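PDB 6ABW: citrate synthase from Metallosphaera sedula, which probably catalyses the condensation of acetyl-CoA with oxaloacetate and water to give citrate and free CoA, feeding the tricarboxylic acid cycle. Local coordinates for residues V59-L62 with M63-D67; A234-A237 with F238-F241. All coordinates share one frame; numbering follows the deposited sequence.

Interaction 1. Residues V59-L62 with M63-D67; sequences VVHL and MLYGD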
ATOM      1  N   VAL A  59     -23.722   4.145  11.524  1.00 12.36           N
ATOM      2  CA  VAL A  59     -22.393   4.299  12.000  1.00 11.86           C
ATOM      3  C   VAL A  59     -21.426   4.820  10.890  1.00 10.89           C
ATOM      4  O   VAL A  59     -20.527   5.585  11.178  1.00 10.81           O
ATOM      5  CB  VAL A  59     -21.887   2.957  12.665  1.00 12.61           C
ATOM      6  CG1 VAL A  59     -20.410   3.025  12.956  1.00 13.04           C
ATOM      7  CG2 VAL A  59     -22.638   2.653  13.935  1.00 13.47           C
ATOM      8  N   VAL A  60     -21.659   4.438   9.641  1.00 11.68           N
ATOM      9  CA  VAL A  60     -20.923   5.053   8.534  1.00 11.85           C
ATOM     10  C   VAL A  60     -21.099   6.583   8.562  1.00 12.41           C
ATOM     11  O   VAL A  60     -20.159   7.337   8.537  1.00 12.44           O
ATOM     12  CB  VAL A  60     -21.434   4.498   7.215  1.00 11.51           C
ATOM     13  CG1 VAL A  60     -20.840   5.266   6.051  1.00 12.17           C
ATOM     14  CG2 VAL A  60     -21.046   3.013   7.065  1.00 12.49           C
ATOM     15  N   HIS A  61     -22.359   7.027   8.714  1.00 14.04           N
ATOM     16  CA  HIS A  61     -22.649   8.474   8.809  1.00 13.32           C
ATOM     17  C   HIS A  61     -21.995   9.115  10.015  1.00 13.14           C
ATOM     18  O   HIS A  61     -21.393  10.169   9.896  1.00 13.64           O
ATOM     19  CB  HIS A  61     -24.178   8.687   8.757  1.00 14.62           C
ATOM     20  CG  HIS A  61     -24.575  10.105   8.549  1.00 16.91           C
ATOM     21  ND1 HIS A  61     -24.397  11.080   9.499  1.00 16.38           N
ATOM     22  CD2 HIS A  61     -24.989  10.747   7.421  1.00 18.71           C
ATOM     23  CE1 HIS A  61     -24.744  12.254   9.000  1.00 18.16           C
ATOM     24  NE2 HIS A  61     -25.098  12.078   7.736  1.00 18.01           N
ATOM     25  N   LEU A  62     -22.013   8.459  11.170  1.00 12.58           N
ATOM     26  CA  LEU A  62     -21.342   8.964  12.352  1.00 13.12           C
ATOM     27  C   LEU A  62     -19.862   9.138  12.200  1.00 13.01           C
ATOM     28  O   LEU A  62     -19.308  10.147  12.612  1.00 14.05           O
ATOM     29  CB  LEU A  62     -21.655   8.008  13.534  1.00 14.15           C
ATOM     30  CG  LEU A  62     -20.943   8.223  14.837  1.00 16.84           C
ATOM     31  CD1 LEU A  62     -21.414   9.556  15.414  1.00 17.01           C
ATOM     32  CD2 LEU A  62     -21.244   7.012  15.753  1.00 16.63           C
ATOM     33  N   MET A  63     -19.186   8.144  11.637  1.00 12.88           N
ATOM     34  CA  MET A  63     -17.754   8.223  11.444  1.00 14.22           C
ATOM     35  C   MET A  63     -17.325   9.232  10.404  1.00 14.38           C
ATOM     36  O   MET A  63     -16.324   9.880  10.550  1.00 14.49           O
ATOM     37  CB  MET A  63     -17.211   6.864  11.090  1.00 17.72           C
ATOM     38  CG  MET A  63     -17.385   5.881  12.222  1.00 22.59           C
ATOM     39  SD  MET A  63     -15.796   5.069  12.453  1.00 36.53           S
ATOM     40  CE  MET A  63     -15.490   5.590  14.147  1.00 40.37           C
ATOM     41  N   LEU A  64     -18.097   9.367   9.360  1.00 13.66           N
ATOM     42  CA  LEU A  64     -17.735  10.291   8.261  1.00 15.71           C
ATOM     43  C   LEU A  64     -18.203  11.729   8.527  1.00 15.71           C
ATOM     44  O   LEU A  64     -17.580  12.638   8.068  1.00 17.11           O
ATOM     45  CB  LEU A  64     -18.296   9.787   6.953  1.00 14.95           C
ATOM     46  CG  LEU A  64     -17.656   8.519   6.459  1.00 15.13           C
ATOM     47  CD1 LEU A  64     -18.340   8.156   5.172  1.00 17.30           C
ATOM     48  CD2 LEU A  64     -16.182   8.652   6.234  1.00 16.22           C
ATOM     49  N   TYR A  65     -19.328  11.908   9.193  1.00 16.24           N
ATOM     50  CA  TYR A  65     -19.926  13.242   9.358  1.00 17.43           C
ATOM     51  C   TYR A  65     -19.984  13.718  10.793  1.00 20.00           C
ATOM     52  O   TYR A  65     -20.274  14.894  10.997  1.00 21.57           O
ATOM     53  CB  TYR A  65     -21.306  13.304   8.785  1.00 18.43           C
ATOM     54  CG  TYR A  65     -21.370  13.103   7.320  1.00 17.80           C
ATOM     55  CD1 TYR A  65     -21.474  11.847   6.799  1.00 18.39           C
ATOM     56  CD2 TYR A  65     -21.307  14.163   6.415  1.00 19.72           C
ATOM     57  CE1 TYR A  65     -21.489  11.626   5.449  1.00 20.14           C
ATOM     58  CE2 TYR A  65     -21.384  13.915   5.011  1.00 21.49           C
ATOM     59  CZ  TYR A  65     -21.447  12.635   4.541  1.00 20.60           C
ATOM     60  OH  TYR A  65     -21.531  12.190   3.186  1.00 23.89           O
ATOM     61  N   GLY A  66     -19.735  12.840  11.765  1.00 16.84           N
ATOM     62  CA  GLY A  66     -19.602  13.273  13.167  1.00 18.74           C
ATOM     63  C   GLY A  66     -20.859  13.168  14.015  1.00 18.66           C
ATOM     64  O   GLY A  66     -20.768  13.413  15.217  1.00 21.02           O
ATOM     65  N   ASP A  67     -21.985  12.765  13.430  1.00 18.62           N
ATOM     66  CA  ASP A  67     -23.214  12.521  14.154  1.00 20.19           C
ATOM     67  C   ASP A  67     -24.006  11.473  13.511  1.00 16.94           C
ATOM     68  O   ASP A  67     -23.855  11.222  12.323  1.00 19.41           O
ATOM     69  CB  ASP A  67     -24.088  13.764  14.107  1.00 22.76           C
ATOM     70  CG  ASP A  67     -23.716  14.760  15.153  1.00 30.61           C
ATOM     71  OD1 ASP A  67     -24.004  14.504  16.381  1.00 34.58           O
ATOM     72  OD2 ASP A  67     -23.192  15.806  14.735  1.00 36.20           O
TER

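Interaction 2. Residues A234-A237 with F238-F241; sequences AEEA and FKQF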
ATOM      1  N   ALA A 234      -8.452 -13.454  13.912  1.00 10.08           N
ATOM      2  CA  ALA A 234      -9.728 -14.172  14.083  1.00 11.81           C
ATOM      3  C   ALA A 234      -9.582 -15.605  13.623  1.00 11.13           C
ATOM      4  O   ALA A 234     -10.120 -16.560  14.263  1.00 11.18           O
ATOM      5  CB  ALA A 234     -10.831 -13.481  13.277  1.00 11.70           C
ATOM      6  N   GLU A 235      -8.823 -15.811  12.557  1.00 10.93           N
ATOM      7  CA  GLU A 235      -8.530 -17.178  12.080  1.00 11.44           C
ATOM      8  C   GLU A 235      -7.758 -18.000  13.104  1.00 11.85           C
ATOM      9  O   GLU A 235      -8.135 -19.157  13.364  1.00 12.24           O
ATOM     10  CB  GLU A 235      -7.697 -17.213  10.773  1.00 13.30           C
ATOM     11  CG  GLU A 235      -8.470 -16.720   9.558  1.00 15.53           C
ATOM     12  CD  GLU A 235      -8.415 -15.206   9.244  1.00 17.56           C
ATOM     13  OE1 GLU A 235      -8.252 -14.398  10.238  1.00 16.89           O
ATOM     14  OE2 GLU A 235      -8.637 -14.873   8.009  1.00 17.29           O
ATOM     15  N   GLU A 236      -6.755 -17.386  13.752  1.00 12.01           N
ATOM     16  CA  GLU A 236      -5.885 -18.126  14.659  1.00 13.90           C
ATOM     17  C   GLU A 236      -6.715 -18.546  15.919  1.00 12.80           C
ATOM     18  O   GLU A 236      -6.552 -19.666  16.431  1.00 12.70           O
ATOM     19  CB  GLU A 236      -4.686 -17.302  15.101  1.00 17.76           C
ATOM     20  CG  GLU A 236      -3.614 -17.203  14.012  1.00 24.42           C
ATOM     21  CD  GLU A 236      -3.206 -18.587  13.463  1.00 31.73           C
ATOM     22  OE1 GLU A 236      -3.400 -18.891  12.249  1.00 43.29           O
ATOM     23  OE2 GLU A 236      -2.765 -19.408  14.268  1.00 40.79           O
ATOM     24  N   ALA A 237      -7.567 -17.657  16.386  1.00 11.12           N
ATOM     25  CA  ALA A 237      -8.396 -17.973  17.547  1.00 11.74           C
ATOM     26  C   ALA A 237      -9.347 -19.133  17.194  1.00 11.58           C
ATOM     27  O   ALA A 237      -9.496 -20.040  17.968  1.00 10.66           O
ATOM     28  CB  ALA A 237      -9.201 -16.770  17.976  1.00 11.86           C
ATOM     29  N   PHE A 238      -9.995 -19.067  16.042  1.00 10.63           N
ATOM     30  CA  PHE A 238     -11.027 -20.017  15.665  1.00 11.05           C
ATOM     31  C   PHE A 238     -10.405 -21.394  15.331  1.00 11.74           C
ATOM     32  O   PHE A 238     -11.030 -22.417  15.608  1.00 10.27           O
ATOM     33  CB  PHE A 238     -11.776 -19.504  14.486  1.00 10.83           C
ATOM     34  CG  PHE A 238     -12.984 -20.317  14.118  1.00 10.81           C
ATOM     35  CD1 PHE A 238     -14.226 -20.072  14.680  1.00 11.37           C
ATOM     36  CD2 PHE A 238     -12.865 -21.325  13.197  1.00 11.89           C
ATOM     37  CE1 PHE A 238     -15.338 -20.821  14.309  1.00 11.83           C
ATOM     38  CE2 PHE A 238     -13.956 -22.097  12.880  1.00 12.39           C
ATOM     39  CZ  PHE A 238     -15.180 -21.864  13.452  1.00 10.61           C
ATOM     40  N   LYS A 239      -9.182 -21.386  14.826  1.00 11.56           N
ATOM     41  CA  LYS A 239      -8.449 -22.623  14.530  1.00 14.04           C
ATOM     42  C   LYS A 239      -8.179 -23.489  15.738  1.00 14.46           C
ATOM     43  O   LYS A 239      -8.154 -24.711  15.586  1.00 14.51           O
ATOM     44  CB  LYS A 239      -7.154 -22.395  13.745  1.00 16.63           C
ATOM     45  CG  LYS A 239      -7.424 -22.187  12.264  1.00 21.38           C
ATOM     46  CD  LYS A 239      -6.163 -21.655  11.571  1.00 25.57           C
ATOM     47  CE  LYS A 239      -6.482 -21.410  10.112  1.00 36.01           C
ATOM     48  NZ  LYS A 239      -5.353 -20.667   9.479  1.00 42.91           N
ATOM     49  N   GLN A 240      -8.103 -22.873  16.918  1.00 12.09           N
ATOM     50  CA  GLN A 240      -8.120 -23.621  18.162  1.00 12.07           C
ATOM     51  C   GLN A 240      -9.368 -24.484  18.312  1.00 11.10           C
ATOM     52  O   GLN A 240      -9.263 -25.674  18.652  1.00 11.36           O
ATOM     53  CB  GLN A 240      -8.047 -22.692  19.362  1.00 11.97           C
ATOM     54  CG  GLN A 240      -6.790 -21.864  19.372  1.00 11.99           C
ATOM     55  CD  GLN A 240      -6.824 -20.836  20.503  1.00 11.91           C
ATOM     56  OE1 GLN A 240      -5.860 -20.761  21.284  1.00 11.36           O
ATOM     57  NE2 GLN A 240      -7.897 -19.994  20.553  1.00  9.99           N
ATOM     58  N   PHE A 241     -10.522 -23.951  17.983  1.00 11.04           N
ATOM     59  CA  PHE A 241     -11.790 -24.669  18.097  1.00 12.02           C
ATOM     60  C   PHE A 241     -11.863 -25.815  17.091  1.00 13.49           C
ATOM     61  O   PHE A 241     -12.372 -26.909  17.376  1.00 14.58           O
ATOM     62  CB  PHE A 241     -13.026 -23.790  17.943  1.00 11.28           C
ATOM     63  CG  PHE A 241     -12.955 -22.439  18.628  1.00 10.75           C
ATOM     64  CD1 PHE A 241     -12.286 -22.266  19.860  1.00 10.78           C
ATOM     65  CD2 PHE A 241     -13.504 -21.328  18.036  1.00 11.47           C
ATOM     66  CE1 PHE A 241     -12.182 -21.017  20.458  1.00 10.93           C
ATOM     67  CE2 PHE A 241     -13.428 -20.080  18.626  1.00 11.04           C
ATOM     68  CZ  PHE A 241     -12.771 -19.901  19.844  1.00 10.93           C
TER

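Interaction 1. Residues V59-L62 with M63-D67
His-61 and Tyr-65, one turn apart, form an offset stack in a local contact at the C-terminal end of helix 56-65, where the chain leaves the helix through Gly-66. Their ring centroids lie 4.5 Å apart and the planes are tilted by 20°; Tyr-65 CD1 sits over the middle of the imidazole. The ring edge is used as well: His-61 ND1 donates to Asp-67 O at 2.9 Å, with the acceptor almost in the imidazole plane. CG of His-61 stands anti to the backbone N (chi1 -167°), which lays the ring alongside the last turn, where the returning chain brings the Asp-67 carbonyl to its edge. Asp-67 O also receives a CA-H...O contact from Leu-62 CA at 3.4 Å. Gly-66 N bonds to Leu-62 O at 2.9 Å, and the positive phi of Gly-66 turns the chain aside. Farther back along the helix Val-60 CG1 lies 3.9 Å from Leu-64 CD1, side by side, against helices 342-365 and 128-151. The carboxylate of Asp-67, by contrast with its carbonyl, turns to Arg-381 of the second subunit in a salt bridge. Replacing His-61 with an alanine here would probably leave Asp-67 O without its side-chain donor and strip one face of the Tyr-65 ring of its stacking partner. The imidazole thus holds the exit loop by its edge and the last turn of the helix by its face, while the loop's charge serves the dimer.

Interaction 2. Residues A234-A237 with F238-F241
Ala-237 O takes two bonds from Gln-240: the side-chain NE2 donates at 3.0 Å, in the carbonyl plane and on a lone pair, while the backbone N of Gln-240 adds a weak bond at 3.3 Å. The same oxygen lies 3.7 Å above the plane of the Phe-241 ring, over its centre. With CG anti to the carbonyl carbon (chi1 -60°) and the chain extended beyond, the Gln-240 amide comes back beside Ala-237, and its other end, OE1, accepts from Met-266 N. The glutamine therefore ties this turn to the loop holding the acetyl-CoA-binding residues Leu-265 and Gly-267. Regular helical bonds precede it, Phe-238 N to Ala-234 O at 3.1 Å and Lys-239 N to Glu-235 O at 2.9 Å. On another side Glu-236, which touches the bound acetyl-CoA, makes a long salt bridge from OE1 to Lys-239 NZ at 3.8 Å; Glu-235 OE1 bonds to Thr-343 OG1. Outward lies an aromatic layer: Phe-238 meets Tyr-300 and Phe-342 edge-to-face, and Phe-241 meets Phe-326 in the same way. Helix 233-244 is thereby packed against helices 295-315, 325-335 and 342-365.

Overall arrangement
Both interactions are local and largely buried; interaction 2 stays within one helix, while interaction 1 runs off the end of its helix into the following loop. Their centres lie 32 Å apart on opposite sides of the chain's centre. Interaction 1 closes off helix 56-65, away from the annotated sites, and its loop residues reach Arg-381 of the second subunit. Interaction 2 lies beside the acetyl-CoA pocket, and no other protein chain touches it. In each, a side-chain N-H grips a backbone carbonyl; in 59-67 the donor ring itself stacks on an aromatic, in 234-241 it is the acceptor oxygen that lies over one. Helix 342-365 packs against both, giving them one shared neighbour.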